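Local coordinates for glucokinase (PDB 3VOV), which phosphorylates glucose and probably related hexoses as a thermophilic hexokinase of the ROK family and carries a bound zinc ion, at residues Gly58-Leu69 with Thr98-Asp107; Met1-Gly9 with Gly16-Leu24. All coordinates share one frame; numbering follows the deposited sequence.

Contact 1: residues Gly58-Leu69 with Thr98-Asp107; sequences GEAIGLGTPGPL and TGRPVFLEND
Strands 61-65 and 102-106 are parallel neighbours in the mixed five-stranded sheet of this actin-like ATPase fold, with 102-106 at its outer side within the chain. I61 pairs with V102, and the register runs on to T65 with N106. I61 N donates to P101 O at 2.9 Å, and I61 O takes F103 N. L63 N and L63 O bond to F103 O and E105 N in the same way. T65 N then reaches E105 O, and T65 O receives D107 N at 2.9 Å. That last bond joins the strand end to the first turn of helix 107-118.

One face of the pair carries I61, L63, V102 and L104. L63 and L104 lie side by side, with L63 CD2 3.9 Å from L104 CD2. L69 crosses L104 from beyond the turn, and its CD1 sits tightly at 3.4 Å from L104 CD1. I61 CD1 meets T98 tip to tip. Helix 90-98 packs on this face through I90 and L94, as expected for the connection between two parallel strands: strand 61-65, helix 90-98 and strand 102-106 form a beta-alpha-beta crossover.

F103 and E105 sit on the other face, next to G62 and G64, near helix 284-299. A60 CB touches the edge of the F103 ring at CE2, 3.9 Å away. E105 OE1 accepts N106 N on its anti lone pair, and E105 OE2 forms a salt bridge with R148. Just before strand 102-106 the R100 chain bends at chi2 (70°) and chi3 (58°). This folds the guanidinium back, so that NH1 gives G58 O a 2.8 Å bond lying in the guanidinium plane. R100 NE binds T98 O, and E51 supplies the salt bridge to NH1.

Contact 2: residues Met1-Gly9 with Gly16-Leu24; sequences MKVVGLDLG and GVFDGKRLL
V3 and F18 form a hydrogen-bonded antiparallel pair, as do G5 and G16. V3 N bonds to F18 O at 3.1 Å. F18 N returns to V3 O. In the second pair G5 N meets G16 O at 2.7 Å, and G16 N meets G5 O. V4 and V17 between them form a non-hydrogen-bonded pair. Around that pair run CA-H...O contacts, including V17 CA to V3 O at 3.3 Å.

These bonds build the N-terminal beta hairpin of strands 3-8 and 12-18. In the ROK family and other actin-like ATPases such a hairpin opens the first domain.

Apolar contacts lie on both faces. V4 CG2 and V17 CG2 meet obliquely at 4.1 Å, on the face where helix 36-54 packs through E51 and A54. V3 and F18 point the same way on the other face, V3 CG2 lying 4.0 Å from F18 CB. F18 CG is anti to the backbone N (chi1 176°), and the ring extends to A290 and L291 of helix 284-299. K2 lays its aliphatic chain over the second segment. Its CG lies against V17 CG1, and its CE meets L24 CD1 at 4.0 Å, crossing that side chain at about a right angle.

Polar side-chain bonds gather in the turn after F18. D19 OD1 accepts K21 N at 2.8 Å, an Asx turn, and also R22 N, which extends it to an Asx motif. Two bonds thus grip this one oxygen. G20 N lies above one face of the F18 ring, nearer its border than its centre.

Overall arrangement
Contacts 1 and 2 belong to one five-stranded sheet and meet at its middle, where strand 3-8 runs parallel to strand 61-65. Backbone bonds, probably including L6 N to G62 O, link them. Both are largely buried, and helix 284-299 touches each. Contact 2 is an antiparallel hairpin between chain neighbours. Contact 1 is a parallel pairing made over a helical crossover. Contact 1 buries the greater area, 824 against 379 Å², and its buried R100 and E105 find charged partners outside the two segments. Contact 2 combines four backbone bonds with apolar contacts of valines, F18 and the K2 chain; its side-chain polar bonds lie in the turn after F18. Neither contact touches another subunit.

Contact 1: residues Gly58-Leu69 with Thr98-Asp107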
loop_
_atom_site.group_PDB
_atom_site.type_symbol
_atom_site.label_atom_id
_atom_site.label_comp_id
_atom_site.label_asym_id
_atom_site.label_seq_id
_atom_site.Cartn_x
_atom_site.Cartn_y
_atom_site.Cartn_z
ATOM N N GLY B 58 -7.316 -4.711 51.670
ATOM C CA GLY B 58 -6.268 -5.122 50.748
ATOM C C GLY B 58 -4.914 -4.626 51.219
ATOM O O GLY B 58 -4.825 -3.585 51.899
ATOM N N GLU B 59 -3.850 -5.336 50.879
ATOM C CA GLU B 59 -2.535 -4.776 51.174
ATOM C C GLU B 59 -1.880 -3.884 50.120
ATOM O O GLU B 59 -0.810 -3.313 50.363
ATOM C CB GLU B 59 -1.547 -5.805 51.711
ATOM C CG GLU B 59 -1.476 -7.142 51.088
ATOM C CD GLU B 59 -0.662 -8.061 51.986
ATOM O OE1 GLU B 59 -1.205 -8.520 53.013
ATOM O OE2 GLU B 59 0.520 -8.313 51.673
ATOM N N ALA B 60 -2.546 -3.730 48.976
ATOM C CA ALA B 60 -2.072 -2.853 47.910
ATOM C C ALA B 60 -3.275 -2.537 47.048
ATOM O O ALA B 60 -4.298 -3.253 47.096
ATOM C CB ALA B 60 -0.994 -3.512 47.077
ATOM N N ILE B 61 -3.162 -1.460 46.266
ATOM C CA ILE B 61 -4.244 -1.112 45.389
ATOM C C ILE B 61 -3.706 -1.127 43.951
ATOM O O ILE B 61 -2.586 -0.653 43.699
ATOM C CB ILE B 61 -4.775 0.268 45.772
ATOM C CG1 ILE B 61 -5.424 0.199 47.174
ATOM C CG2 ILE B 61 -5.738 0.802 44.708
ATOM C CD1 ILE B 61 -6.142 1.465 47.565
ATOM N N GLY B 62 -4.471 -1.698 43.027
ATOM C CA GLY B 62 -4.120 -1.595 41.610
ATOM C C GLY B 62 -5.152 -0.707 40.960
ATOM O O GLY B 62 -6.356 -0.838 41.240
ATOM N N LEU B 63 -4.674 0.233 40.151
ATOM C CA LEU B 63 -5.531 1.227 39.490
ATOM C C LEU B 63 -5.306 1.261 37.988
ATOM O O LEU B 63 -4.187 1.608 37.503
ATOM C CB LEU B 63 -5.268 2.625 40.070
ATOM C CG LEU B 63 -5.962 3.798 39.320
ATOM C CD1 LEU B 63 -7.519 3.713 39.404
ATOM C CD2 LEU B 63 -5.487 5.147 39.951
ATOM N N GLY B 64 -6.376 0.972 37.256
ATOM C CA GLY B 64 -6.349 0.893 35.838
ATOM C C GLY B 64 -7.015 2.125 35.301
ATOM O O GLY B 64 -8.071 2.557 35.794
ATOM N N THR B 65 -6.408 2.701 34.276
ATOM C CA THR B 65 -6.886 3.984 33.759
ATOM C C THR B 65 -6.777 3.985 32.229
ATOM O O THR B 65 -5.862 3.410 31.699
ATOM C CB THR B 65 -6.011 5.128 34.399
ATOM O OG1 THR B 65 -6.237 6.344 33.724
ATOM C CG2 THR B 65 -4.582 4.838 34.203
ATOM N N PRO B 66 -7.689 4.662 31.520
ATOM C CA PRO B 66 -7.600 4.626 30.081
ATOM C C PRO B 66 -6.375 5.324 29.564
ATOM O O PRO B 66 -5.773 4.836 28.611
ATOM C CB PRO B 66 -8.829 5.422 29.622
ATOM C CG PRO B 66 -9.725 5.451 30.820
ATOM C CD PRO B 66 -8.803 5.513 31.966
ATOM N N GLY B 67 -5.983 6.440 30.172
ATOM C CA GLY B 67 -5.045 7.329 29.483
ATOM C C GLY B 67 -3.672 6.827 29.048
ATOM O O GLY B 67 -3.340 5.643 29.205
ATOM N N PRO B 68 -2.855 7.745 28.494
ATOM C CA PRO B 68 -1.415 7.504 28.473
ATOM C C PRO B 68 -0.907 7.720 29.920
ATOM O O PRO B 68 -1.222 8.729 30.556
ATOM C CB PRO B 68 -0.894 8.595 27.537
ATOM C CG PRO B 68 -1.860 9.731 27.737
ATOM C CD PRO B 68 -3.211 9.059 27.923
ATOM N N LEU B 69 -0.178 6.751 30.439
ATOM C CA LEU B 69 0.328 6.834 31.792
ATOM C C LEU B 69 1.719 7.399 31.766
ATOM O O LEU B 69 2.493 7.108 30.863
ATOM C CB LEU B 69 0.395 5.438 32.439
ATOM C CG LEU B 69 -0.722 4.914 33.334
ATOM C CD1 LEU B 69 -1.039 5.916 34.429
ATOM C CD2 LEU B 69 -1.947 4.645 32.512
ATOM N N THR B 98 -5.014 6.430 51.386
ATOM C CA THR B 98 -5.388 5.069 51.589
ATOM C C THR B 98 -4.380 4.375 52.516
ATOM O O THR B 98 -4.693 3.388 53.185
ATOM C CB THR B 98 -5.367 4.532 50.156
ATOM O OG1 THR B 98 -6.667 4.107 49.731
ATOM C CG2 THR B 98 -4.274 3.647 49.886
ATOM N N GLY B 99 -3.163 4.891 52.563
ATOM C CA GLY B 99 -2.127 4.267 53.385
ATOM C C GLY B 99 -1.596 2.969 52.789
ATOM O O GLY B 99 -0.892 2.207 53.470
ATOM N N ARG B 100 -1.922 2.707 51.507
ATOM C CA ARG B 100 -1.475 1.497 50.814
ATOM C C ARG B 100 -0.635 1.877 49.577
ATOM O O ARG B 100 -0.877 2.905 48.988
ATOM C CB ARG B 100 -2.706 0.682 50.333
ATOM C CG ARG B 100 -3.041 -0.566 51.176
ATOM C CD ARG B 100 -3.593 -0.249 52.582
ATOM N NE ARG B 100 -4.796 0.567 52.531
ATOM C CZ ARG B 100 -6.034 0.097 52.394
ATOM N NH1 ARG B 100 -6.243 -1.212 52.289
ATOM N NH2 ARG B 100 -7.056 0.924 52.368
ATOM N N PRO B 101 0.314 1.021 49.172
ATOM C CA PRO B 101 0.988 1.255 47.886
ATOM C C PRO B 101 -0.022 1.098 46.732
ATOM O O PRO B 101 -0.949 0.274 46.810
ATOM C CB PRO B 101 2.077 0.169 47.851
ATOM C CG PRO B 101 1.531 -0.932 48.702
ATOM C CD PRO B 101 0.760 -0.226 49.816
ATOM N N VAL B 102 0.126 1.946 45.722
ATOM C CA VAL B 102 -0.747 1.978 44.565
ATOM C C VAL B 102 0.105 1.637 43.334
ATOM O O VAL B 102 1.207 2.190 43.164
ATOM C CB VAL B 102 -1.372 3.385 44.397
ATOM C CG1 VAL B 102 -2.077 3.501 43.053
ATOM C CG2 VAL B 102 -2.339 3.695 45.530
ATOM N N PHE B 103 -0.417 0.737 42.491
ATOM C CA PHE B 103 0.234 0.327 41.253
ATOM C C PHE B 103 -0.670 0.679 40.063
ATOM O O PHE B 103 -1.806 0.219 39.973
ATOM C CB PHE B 103 0.547 -1.190 41.306
ATOM C CG PHE B 103 1.507 -1.578 42.421
ATOM C CD1 PHE B 103 2.880 -1.435 42.245
ATOM C CD2 PHE B 103 1.026 -2.051 43.649
ATOM C CE1 PHE B 103 3.778 -1.779 43.273
ATOM C CE2 PHE B 103 1.907 -2.401 44.698
ATOM C CZ PHE B 103 3.290 -2.275 44.504
ATOM N N LEU B 104 -0.171 1.528 39.168
ATOM C CA LEU B 104 -0.934 2.022 38.032
ATOM C C LEU B 104 -0.774 1.101 36.826
ATOM O O LEU B 104 0.292 0.533 36.614
ATOM C CB LEU B 104 -0.343 3.350 37.586
ATOM C CG LEU B 104 -0.374 4.538 38.528
ATOM C CD1 LEU B 104 -0.121 5.792 37.672
ATOM C CD2 LEU B 104 -1.699 4.653 39.237
ATOM N N GLU B 105 -1.807 1.005 36.004
ATOM C CA GLU B 105 -1.674 0.244 34.785
ATOM C C GLU B 105 -2.621 0.835 33.745
ATOM O O GLU B 105 -3.677 1.379 34.082
ATOM C CB GLU B 105 -1.959 -1.236 35.043
ATOM C CG GLU B 105 -1.748 -2.185 33.799
ATOM C CD GLU B 105 -0.362 -2.070 33.208
ATOM O OE1 GLU B 105 -0.119 -1.140 32.382
ATOM O OE2 GLU B 105 0.486 -2.919 33.554
ATOM N N ASN B 106 -2.201 0.787 32.492
ATOM C CA ASN B 106 -3.047 1.190 31.372
ATOM C C ASN B 106 -4.210 0.179 31.267
ATOM O O ASN B 106 -4.022 -1.025 31.483
ATOM C CB ASN B 106 -2.161 1.218 30.117
ATOM C CG ASN B 106 -2.925 0.963 28.868
ATOM O OD1 ASN B 106 -3.670 1.839 28.395
ATOM N ND2 ASN B 106 -2.750 -0.212 28.296
ATOM N N ASP B 107 -5.404 0.655 30.931
ATOM C CA ASP B 107 -6.595 -0.205 30.916
ATOM C C ASP B 107 -6.520 -1.392 29.964
ATOM O O ASP B 107 -6.984 -2.470 30.306
ATOM C CB ASP B 107 -7.858 0.603 30.655
ATOM C CG ASP B 107 -7.849 1.315 29.288
ATOM O OD1 ASP B 107 -6.821 1.468 28.605
ATOM O OD2 ASP B 107 -8.930 1.659 28.881
#

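Contact 2: residues Met1-Gly9 with Gly16-Leu24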
loop_
_atom_site.group_PDB
_atom_site.type_symbol
_atom_site.label_atom_id
_atom_site.label_comp_id
_atom_site.label_asym_id
_atom_site.label_seq_id
_atom_site.Cartn_x
_atom_site.Cartn_y
_atom_site.Cartn_z
ATOM N N MET B 1 -3.312 -13.728 50.335
ATOM C CA MET B 1 -3.019 -12.261 50.104
ATOM C C MET B 1 -4.190 -11.572 49.383
ATOM O O MET B 1 -4.750 -12.130 48.419
ATOM C CB MET B 1 -1.678 -12.101 49.379
ATOM C CG MET B 1 -1.010 -10.718 49.562
ATOM S SD MET B 1 -1.274 -9.898 47.999
ATOM C CE MET B 1 -0.154 -10.841 46.932
ATOM N N LYS B 2 -4.599 -10.413 49.886
ATOM C CA LYS B 2 -5.692 -9.643 49.305
ATOM C C LYS B 2 -5.199 -8.295 48.839
ATOM O O LYS B 2 -4.362 -7.678 49.513
ATOM C CB LYS B 2 -6.810 -9.381 50.342
ATOM C CG LYS B 2 -7.917 -10.472 50.433
ATOM C CD LYS B 2 -7.327 -11.851 50.530
ATOM C CE LYS B 2 -8.251 -12.843 51.241
ATOM N NZ LYS B 2 -7.349 -13.893 51.825
ATOM N N VAL B 3 -5.726 -7.835 47.701
ATOM C CA VAL B 3 -5.515 -6.447 47.252
ATOM C C VAL B 3 -6.853 -5.858 46.910
ATOM O O VAL B 3 -7.849 -6.549 47.005
ATOM C CB VAL B 3 -4.585 -6.367 46.011
ATOM C CG1 VAL B 3 -3.239 -7.000 46.334
ATOM C CG2 VAL B 3 -5.258 -7.088 44.782
ATOM N N VAL B 4 -6.862 -4.585 46.507
ATOM C CA VAL B 4 -8.042 -3.915 45.986
ATOM C C VAL B 4 -7.741 -3.513 44.544
ATOM O O VAL B 4 -6.669 -2.997 44.290
ATOM C CB VAL B 4 -8.357 -2.646 46.780
ATOM C CG1 VAL B 4 -9.459 -1.840 46.104
ATOM C CG2 VAL B 4 -8.741 -3.022 48.260
ATOM N N GLY B 5 -8.650 -3.828 43.608
ATOM C CA GLY B 5 -8.539 -3.316 42.254
ATOM C C GLY B 5 -9.439 -2.111 42.094
ATOM O O GLY B 5 -10.508 -2.054 42.700
ATOM N N LEU B 6 -9.012 -1.160 41.275
ATOM C CA LEU B 6 -9.845 -0.017 40.890
ATOM C C LEU B 6 -9.756 0.143 39.379
ATOM O O LEU B 6 -8.653 0.021 38.805
ATOM C CB LEU B 6 -9.335 1.285 41.548
ATOM C CG LEU B 6 -9.431 1.414 43.063
ATOM C CD1 LEU B 6 -8.579 2.572 43.660
ATOM C CD2 LEU B 6 -10.927 1.625 43.382
ATOM N N ASP B 7 -10.878 0.418 38.718
ATOM C CA ASP B 7 -10.850 0.651 37.262
ATOM C C ASP B 7 -11.493 2.019 37.050
ATOM O O ASP B 7 -12.690 2.188 37.348
ATOM C CB ASP B 7 -11.596 -0.472 36.488
ATOM C CG ASP B 7 -11.394 -0.381 34.951
ATOM O OD1 ASP B 7 -10.384 0.206 34.478
ATOM O OD2 ASP B 7 -12.241 -0.890 34.186
ATOM N N LEU B 8 -10.710 3.009 36.610
ATOM C CA LEU B 8 -11.214 4.360 36.508
ATOM C C LEU B 8 -11.670 4.575 35.073
ATOM O O LEU B 8 -10.840 4.595 34.192
ATOM C CB LEU B 8 -10.110 5.374 36.838
ATOM C CG LEU B 8 -10.407 6.852 36.487
ATOM C CD1 LEU B 8 -11.656 7.438 37.307
ATOM C CD2 LEU B 8 -9.148 7.734 36.693
ATOM N N GLY B 9 -12.977 4.709 34.840
ATOM C CA GLY B 9 -13.478 5.042 33.486
ATOM C C GLY B 9 -14.062 6.446 33.399
ATOM O O GLY B 9 -14.165 7.177 34.411
ATOM N N GLY B 16 -12.956 -3.443 43.706
ATOM C CA GLY B 16 -13.247 -4.702 44.383
ATOM C C GLY B 16 -12.024 -5.240 45.037
ATOM O O GLY B 16 -10.920 -5.018 44.533
ATOM N N VAL B 17 -12.222 -5.908 46.182
ATOM C CA VAL B 17 -11.183 -6.720 46.823
ATOM C C VAL B 17 -11.004 -7.962 45.967
ATOM O O VAL B 17 -11.967 -8.423 45.349
ATOM C CB VAL B 17 -11.543 -7.088 48.306
ATOM C CG1 VAL B 17 -10.502 -8.001 48.925
ATOM C CG2 VAL B 17 -11.682 -5.803 49.170
ATOM N N PHE B 18 -9.776 -8.442 45.861
ATOM C CA PHE B 18 -9.447 -9.491 44.931
ATOM C C PHE B 18 -8.519 -10.405 45.679
ATOM O O PHE B 18 -7.632 -9.921 46.364
ATOM C CB PHE B 18 -8.695 -8.894 43.736
ATOM C CG PHE B 18 -8.207 -9.899 42.735
ATOM C CD1 PHE B 18 -9.111 -10.573 41.912
ATOM C CD2 PHE B 18 -6.838 -10.155 42.596
ATOM C CE1 PHE B 18 -8.658 -11.489 40.981
ATOM C CE2 PHE B 18 -6.373 -11.018 41.664
ATOM C CZ PHE B 18 -7.294 -11.728 40.834
ATOM N N ASP B 19 -8.665 -11.718 45.498
ATOM C CA ASP B 19 -7.849 -12.653 46.285
ATOM C C ASP B 19 -6.777 -13.393 45.499
ATOM O O ASP B 19 -6.116 -14.319 46.036
ATOM C CB ASP B 19 -8.746 -13.643 47.012
ATOM C CG ASP B 19 -9.447 -14.607 46.060
ATOM O OD1 ASP B 19 -9.113 -14.657 44.843
ATOM O OD2 ASP B 19 -10.342 -15.325 46.542
ATOM N N GLY B 20 -6.563 -12.966 44.250
ATOM C CA GLY B 20 -5.578 -13.594 43.378
ATOM C C GLY B 20 -6.284 -14.374 42.288
ATOM O O GLY B 20 -5.697 -14.602 41.212
ATOM N N LYS B 21 -7.560 -14.717 42.526
ATOM C CA LYS B 21 -8.373 -15.466 41.537
ATOM C C LYS B 21 -9.750 -14.868 41.356
ATOM O O LYS B 21 -10.258 -14.876 40.260
ATOM C CB LYS B 21 -8.538 -16.959 41.937
ATOM C CG LYS B 21 -7.274 -17.851 41.722
ATOM C CD LYS B 21 -6.638 -17.637 40.301
ATOM C CE LYS B 21 -5.828 -18.845 39.761
ATOM N NZ LYS B 21 -5.114 -18.420 38.477
ATOM N N ARG B 22 -10.359 -14.377 42.433
ATOM C CA ARG B 22 -11.747 -13.909 42.411
ATOM C C ARG B 22 -11.913 -12.597 43.091
ATOM O O ARG B 22 -11.193 -12.286 44.044
ATOM C CB ARG B 22 -12.712 -14.903 43.127
ATOM C CG ARG B 22 -12.807 -16.257 42.458
ATOM C CD ARG B 22 -13.886 -17.110 43.116
ATOM N NE ARG B 22 -14.114 -18.311 42.342
ATOM C CZ ARG B 22 -13.396 -19.418 42.447
ATOM N NH1 ARG B 22 -12.406 -19.487 43.333
ATOM N NH2 ARG B 22 -13.719 -20.476 41.703
ATOM N N LEU B 23 -12.886 -11.821 42.602
ATOM C CA LEU B 23 -13.326 -10.648 43.341
ATOM C C LEU B 23 -14.044 -11.095 44.623
ATOM O O LEU B 23 -14.842 -12.031 44.569
ATOM C CB LEU B 23 -14.291 -9.851 42.483
ATOM C CG LEU B 23 -13.655 -9.130 41.256
ATOM C CD1 LEU B 23 -14.734 -8.472 40.341
ATOM C CD2 LEU B 23 -12.611 -8.127 41.753
ATOM N N LEU B 24 -13.780 -10.433 45.755
ATOM C CA LEU B 24 -14.571 -10.685 46.972
ATOM C C LEU B 24 -15.651 -9.655 47.178
ATOM O O LEU B 24 -16.499 -9.832 48.058
ATOM C CB LEU B 24 -13.698 -10.817 48.236
ATOM C CG LEU B 24 -12.536 -11.812 48.100
ATOM C CD1 LEU B 24 -11.618 -11.822 49.326
ATOM C CD2 LEU B 24 -13.007 -13.214 47.770
#